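Local coordinates for endonuclease and methylase LlaGI (Lactococcus lactis, PDB 5FFJ), which is a nuclease-deleted form of a Type ISP restriction-modification enzyme, an endonuclease and methylase in one, which probably uses a helicase-like ATPase to move along DNA, at residues G62-L67 against F168-S173; V66-P71 against V146-Y151. All coordinates share one frame; numbering follows the deposited sequence.

Overall arrangement
Strand 64-70 is the first part of the chain to enter both contacts. The chain then runs through helix 73-86, strand 91-96 and helix 125-137 before strand 144-150 pairs with it. This is contact 2, which closes a loop of 74 residues. Next comes helix 155-163, and the chain returns on the other side of strand 64-70 as strand 170-174. That is contact 1, a loop of 100 residues within which contact 2 is nested, sharing Val66 and Leu67. Strand 64-70 thus lies between 144-150 and 170-174 in the seven-stranded parallel sheet of the helicase-like domain. The contacts meet directly at Ile172 O and Leu69 N, a probable hydrogen bond.

Contact 1 of 2, residues G62-L67 against F168-S173; sequences GPFKVL and FDFIIS
Lys65 and Asp169 form a salt bridge where two parallel strands, 64-70 and 170-174, come together. The strands are neighbours in the parallel sheet of a P-loop NTPase domain. Strand 170-174 runs into a DEAH sequence, consistent with motif II (Walker B) of helicase-like ATPases.

The Lys65 side chain can be followed outward. Its CB sits at the edge of the Phe168 ring, 3.9 Å from Phe168 CD1. CG leaves CB anti to the carbonyl carbon (chi1 -63°), and further bends fold the chain toward Asp169. CD then passes 3.5 Å from Asp169 OD2. At the tip, NZ is 3.1 Å from Asp169 OD2, which it meets from above the carboxylate plane. A weaker bond runs from NZ to Asp169 OD1. The backbone N of Lys65 also donates to Asp169 OD2, at 3.1 Å and with a nearly straight N-H...O angle of 167°. Both donors approach from the same face of the carboxylate. One oxygen is therefore gripped twice, which should fix the rotation of the group. Phe64 lies across the stem of Asp169, with Phe64 CE1 3.4 Å from Asp169 CB.

Beyond this the backbones pair in register. Val66 and Phe170 point to one face of the sheet, where helix 45-60 packs through Ser53 against Phe170. Leu67 and Ile171 point to the other. Leu67 bonds to the residues flanking Ile171: Leu67 N lies 2.9 Å from Phe170 O, and Ile172 N donates to Leu67 O. Leu67 CD2 reaches Ile171 CG2 at 3.9 Å. Leu67 CB stands over the centre of the Phe168 ring, 3.6 Å from the centroid and 13° off the ring normal.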
loop_
_atom_site.group_PDB
_atom_site.type_symbol
_atom_site.label_atom_id
_atom_site.label_comp_id
_atom_site.label_asym_id
_atom_site.label_seq_id
_atom_site.Cartn_x
_atom_site.Cartn_y
_atom_site.Cartn_z
ATOM N N GLY A 62 32.565 -37.333 29.751
ATOM C CA GLY A 62 32.670 -37.172 31.191
ATOM C C GLY A 62 31.337 -37.573 31.787
ATOM O O GLY A 62 30.440 -37.978 31.048
ATOM N N PRO A 63 31.194 -37.492 33.120
ATOM C CA PRO A 63 29.843 -37.734 33.641
ATOM C C PRO A 63 28.856 -36.664 33.175
ATOM O O PRO A 63 29.088 -35.473 33.383
ATOM C CB PRO A 63 30.038 -37.697 35.159
ATOM C CG PRO A 63 31.470 -38.085 35.358
ATOM C CD PRO A 63 32.205 -37.477 34.192
ATOM N N PHE A 64 27.774 -37.100 32.536
ATOM C CA PHE A 64 26.807 -36.196 31.920
ATOM C C PHE A 64 25.585 -36.024 32.831
ATOM O O PHE A 64 24.883 -36.988 33.128
ATOM C CB PHE A 64 26.412 -36.739 30.539
ATOM C CG PHE A 64 25.439 -35.875 29.792
ATOM C CD1 PHE A 64 25.850 -34.696 29.191
ATOM C CD2 PHE A 64 24.113 -36.252 29.681
ATOM C CE1 PHE A 64 24.950 -33.905 28.500
ATOM C CE2 PHE A 64 23.210 -35.466 28.992
ATOM C CZ PHE A 64 23.629 -34.292 28.400
ATOM N N LYS A 65 25.331 -34.790 33.268
ATOM C CA LYS A 65 24.330 -34.529 34.304
ATOM C C LYS A 65 23.025 -34.027 33.687
ATOM O O LYS A 65 23.011 -33.028 32.964
ATOM C CB LYS A 65 24.862 -33.519 35.337
ATOM C CG LYS A 65 26.085 -34.011 36.116
ATOM C CD LYS A 65 27.382 -33.768 35.353
ATOM C CE LYS A 65 28.027 -32.443 35.732
ATOM N NZ LYS A 65 28.719 -31.817 34.571
ATOM N N VAL A 66 21.938 -34.740 33.973
ATOM C CA VAL A 66 20.612 -34.399 33.470
ATOM C C VAL A 66 19.657 -34.111 34.626
ATOM O O VAL A 66 19.665 -34.814 35.638
ATOM C CB VAL A 66 20.032 -35.537 32.601
ATOM C CG1 VAL A 66 18.552 -35.303 32.302
ATOM C CG2 VAL A 66 20.820 -35.667 31.305
ATOM N N LEU A 67 18.838 -33.074 34.466
ATOM C CA LEU A 67 17.765 -32.779 35.407
ATOM C C LEU A 67 16.420 -32.994 34.728
ATOM O O LEU A 67 16.088 -32.304 33.763
ATOM C CB LEU A 67 17.870 -31.343 35.933
ATOM C CG LEU A 67 16.803 -30.937 36.957
ATOM C CD1 LEU A 67 16.954 -31.732 38.248
ATOM C CD2 LEU A 67 16.845 -29.439 37.240
ATOM N N PHE A 168 24.151 -28.477 35.507
ATOM C CA PHE A 168 23.453 -29.493 34.729
ATOM C C PHE A 168 23.753 -29.336 33.244
ATOM O O PHE A 168 23.414 -28.322 32.632
ATOM C CB PHE A 168 21.944 -29.415 34.975
ATOM C CG PHE A 168 21.502 -30.055 36.263
ATOM C CD1 PHE A 168 21.925 -31.330 36.603
ATOM C CD2 PHE A 168 20.668 -29.379 37.137
ATOM C CE1 PHE A 168 21.524 -31.918 37.785
ATOM C CE2 PHE A 168 20.263 -29.964 38.321
ATOM C CZ PHE A 168 20.691 -31.234 38.646
ATOM N N ASP A 169 24.396 -30.347 32.670
ATOM C CA ASP A 169 24.698 -30.348 31.246
ATOM C C ASP A 169 23.413 -30.288 30.425
ATOM O O ASP A 169 23.424 -29.870 29.269
ATOM C CB ASP A 169 25.504 -31.592 30.870
ATOM C CG ASP A 169 26.858 -31.635 31.549
ATOM O OD1 ASP A 169 27.505 -30.572 31.652
ATOM O OD2 ASP A 169 27.275 -32.729 31.980
ATOM N N PHE A 170 22.306 -30.701 31.037
ATOM C CA PHE A 170 21.019 -30.741 30.355
ATOM C C PHE A 170 19.898 -30.665 31.388
ATOM O O PHE A 170 20.008 -31.248 32.467
ATOM C CB PHE A 170 20.902 -32.025 29.523
ATOM C CG PHE A 170 19.902 -31.958 28.389
ATOM C CD1 PHE A 170 19.498 -30.749 27.845
ATOM C CD2 PHE A 170 19.373 -33.127 27.865
ATOM C CE1 PHE A 170 18.584 -30.709 26.805
ATOM C CE2 PHE A 170 18.458 -33.092 26.827
ATOM C CZ PHE A 170 18.065 -31.883 26.297
ATOM N N ILE A 171 18.835 -29.932 31.067
ATOM C CA ILE A 171 17.664 -29.855 31.935
ATOM C C ILE A 171 16.401 -30.079 31.109
ATOM O O ILE A 171 16.233 -29.483 30.045
ATOM C CB ILE A 171 17.584 -28.499 32.672
ATOM C CG1 ILE A 171 18.822 -28.315 33.554
ATOM C CG2 ILE A 171 16.308 -28.419 33.513
ATOM C CD1 ILE A 171 18.813 -27.063 34.409
ATOM N N ILE A 172 15.523 -30.943 31.611
ATOM C CA ILE A 172 14.319 -31.339 30.889
ATOM C C ILE A 172 13.066 -31.112 31.731
ATOM O O ILE A 172 12.917 -31.685 32.810
ATOM C CB ILE A 172 14.393 -32.823 30.464
ATOM C CG1 ILE A 172 15.555 -33.031 29.487
ATOM C CG2 ILE A 172 13.083 -33.267 29.824
ATOM C CD1 ILE A 172 15.830 -34.482 29.144
ATOM N N SER A 173 12.169 -30.276 31.214
ATOM C CA SER A 173 10.886 -30.019 31.855
ATOM C C SER A 173 9.777 -30.745 31.094
ATOM O O SER A 173 9.495 -30.417 29.940
ATOM C CB SER A 173 10.595 -28.512 31.911
ATOM O OG SER A 173 11.702 -27.785 32.414
#

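Contact 2 of 2, residues V66-P71 against V146-Y151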
loop_
_atom_site.group_PDB
_atom_site.type_symbol
_atom_site.label_atom_id
_atom_site.label_comp_id
_atom_site.label_asym_id
_atom_site.label_seq_id
_atom_site.Cartn_x
_atom_site.Cartn_y
_atom_site.Cartn_z
ATOM N N VAL A 66 21.938 -34.740 33.973
ATOM C CA VAL A 66 20.612 -34.399 33.470
ATOM C C VAL A 66 19.657 -34.111 34.626
ATOM O O VAL A 66 19.665 -34.814 35.638
ATOM C CB VAL A 66 20.032 -35.537 32.601
ATOM C CG1 VAL A 66 18.552 -35.303 32.302
ATOM C CG2 VAL A 66 20.820 -35.667 31.305
ATOM N N LEU A 67 18.838 -33.074 34.466
ATOM C CA LEU A 67 17.765 -32.779 35.407
ATOM C C LEU A 67 16.420 -32.994 34.728
ATOM O O LEU A 67 16.088 -32.304 33.763
ATOM C CB LEU A 67 17.870 -31.343 35.933
ATOM C CG LEU A 67 16.803 -30.937 36.957
ATOM C CD1 LEU A 67 16.954 -31.732 38.248
ATOM C CD2 LEU A 67 16.845 -29.439 37.240
ATOM N N TYR A 68 15.653 -33.954 35.235
ATOM C CA TYR A 68 14.344 -34.267 34.678
ATOM C C TYR A 68 13.244 -33.851 35.648
ATOM O O TYR A 68 12.955 -34.552 36.620
ATOM C CB TYR A 68 14.239 -35.760 34.357
ATOM C CG TYR A 68 13.109 -36.092 33.413
ATOM C CD1 TYR A 68 11.829 -36.341 33.889
ATOM C CD2 TYR A 68 13.321 -36.151 32.043
ATOM C CE1 TYR A 68 10.793 -36.643 33.026
ATOM C CE2 TYR A 68 12.293 -36.453 31.172
ATOM C CZ TYR A 68 11.031 -36.698 31.670
ATOM O OH TYR A 68 10.002 -36.998 30.807
ATOM N N LEU A 69 12.637 -32.701 35.376
ATOM C CA LEU A 69 11.613 -32.142 36.248
ATOM C C LEU A 69 10.232 -32.634 35.842
ATOM O O LEU A 69 9.940 -32.782 34.655
ATOM C CB LEU A 69 11.666 -30.617 36.221
ATOM C CG LEU A 69 12.957 -30.034 36.796
ATOM C CD1 LEU A 69 13.075 -28.582 36.424
ATOM C CD2 LEU A 69 13.002 -30.191 38.309
ATOM N N VAL A 70 9.388 -32.881 36.838
ATOM C CA VAL A 70 8.098 -33.514 36.610
ATOM C C VAL A 70 7.059 -33.069 37.651
ATOM O O VAL A 70 7.382 -32.915 38.825
ATOM C CB VAL A 70 8.261 -35.053 36.633
ATOM C CG1 VAL A 70 8.687 -35.536 38.007
ATOM C CG2 VAL A 70 6.995 -35.736 36.242
ATOM N N PRO A 71 5.799 -32.860 37.229
ATOM C CA PRO A 71 4.803 -32.408 38.210
ATOM C C PRO A 71 4.404 -33.467 39.243
ATOM O O PRO A 71 4.740 -33.324 40.419
ATOM C CB PRO A 71 3.601 -32.033 37.337
ATOM C CG PRO A 71 3.772 -32.814 36.084
ATOM C CD PRO A 71 5.246 -32.902 35.863
ATOM N N VAL A 146 21.319 -38.866 35.969
ATOM C CA VAL A 146 19.993 -38.301 35.764
ATOM C C VAL A 146 19.255 -38.127 37.085
ATOM O O VAL A 146 18.833 -39.102 37.709
ATOM C CB VAL A 146 19.149 -39.184 34.838
ATOM C CG1 VAL A 146 17.844 -38.489 34.492
ATOM C CG2 VAL A 146 19.929 -39.518 33.572
ATOM N N VAL A 147 19.099 -36.874 37.497
ATOM C CA VAL A 147 18.371 -36.542 38.712
ATOM C C VAL A 147 16.912 -36.245 38.385
ATOM O O VAL A 147 16.597 -35.208 37.802
ATOM C CB VAL A 147 18.993 -35.328 39.425
ATOM C CG1 VAL A 147 18.309 -35.082 40.764
ATOM C CG2 VAL A 147 20.491 -35.535 39.622
ATOM N N PHE A 148 16.026 -37.165 38.754
ATOM C CA PHE A 148 14.592 -36.965 38.575
ATOM C C PHE A 148 14.027 -36.199 39.766
ATOM O O PHE A 148 14.207 -36.609 40.913
ATOM C CB PHE A 148 13.877 -38.307 38.413
ATOM C CG PHE A 148 14.288 -39.067 37.183
ATOM C CD1 PHE A 148 15.474 -39.779 37.157
ATOM C CD2 PHE A 148 13.486 -39.069 36.053
ATOM C CE1 PHE A 148 15.853 -40.483 36.029
ATOM C CE2 PHE A 148 13.862 -39.767 34.921
ATOM C CZ PHE A 148 15.046 -40.475 34.910
ATOM N N SER A 149 13.347 -35.090 39.491
ATOM C CA SER A 149 12.873 -34.202 40.550
ATOM C C SER A 149 11.481 -33.641 40.297
ATOM O O SER A 149 11.043 -33.513 39.156
ATOM C CB SER A 149 13.849 -33.041 40.732
ATOM O OG SER A 149 13.327 -32.062 41.612
ATOM N N THR A 150 10.796 -33.300 41.383
ATOM C CA THR A 150 9.508 -32.628 41.299
ATOM C C THR A 150 9.720 -31.124 41.220
ATOM O O THR A 150 10.679 -30.599 41.789
ATOM C CB THR A 150 8.615 -32.954 42.510
ATOM O OG1 THR A 150 9.270 -32.534 43.714
ATOM C CG2 THR A 150 8.337 -34.447 42.586
ATOM N N TYR A 151 8.834 -30.433 40.509
ATOM C CA TYR A 151 8.889 -28.978 40.444
ATOM C C TYR A 151 8.713 -28.365 41.827
ATOM O O TYR A 151 9.224 -27.281 42.103
ATOM C CB TYR A 151 7.810 -28.426 39.510
ATOM C CG TYR A 151 7.991 -28.774 38.051
ATOM C CD1 TYR A 151 8.823 -28.019 37.232
ATOM C CD2 TYR A 151 7.314 -29.844 37.487
ATOM C CE1 TYR A 151 8.984 -28.332 35.895
ATOM C CE2 TYR A 151 7.467 -30.163 36.154
ATOM C CZ TYR A 151 8.301 -29.406 35.362
ATOM O OH TYR A 151 8.447 -29.731 34.033
#
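Leu69 and Tyr151 meet through a CH-pi contact. Leu69 CB lies over one face of the Tyr151 ring, toward its rim, 3.5 Å from Tyr151 CE1. Pro71 approaches the same ring at its edge. Its backbone N lies in the ring plane, and Pro71 CD is 3.5 Å from Tyr151 CE2. Tyr151 CG stands anti to the carbonyl carbon (chi1 -67°), which lays the ring alongside the end of strand 66-70. On the same side of the sheet, Leu69 CD2 touches Ser149 CB at 3.8 Å.

On the opposite face, the Tyr68 and Phe148 rings meet obliquely, with planes at 45°. The closest side-chain atoms here are Tyr68 CB and Phe148 CD2, 3.8 Å apart. Val66 and Val146 lie side by side on this face, touching through their CG1 methyls.

These pairs are set by the parallel register of two inner strands of the P-loop NTPase sheet. Val147 N donates to Val66 O at 2.8 Å. Tyr68 N then donates to Val147 O at 3.0 Å. Ser149 N bonds Tyr68 O at 2.9 Å, and Val70 N bonds Ser149 O at 2.9 Å. A weak bond from Tyr151 N to Val70 O follows.

Further out, Trp83 of helix 73-86 meets the rings of Tyr68 and Phe148, edge-to-face with Phe148. Tyr151 OH is hydrogen-bonded to Asp174 O, which ties the ring to the end of strand 170-174. Without the ring and its hydroxyl, as with an alanine here, Asp174 O would probably lose this donor, and Leu69 CB and Pro71 CD the surface they pack on. Thr150 OG1 bonds Ser153 OG just past the strand, while Ser149 OG donates to Thr150 O from above the carbonyl plane.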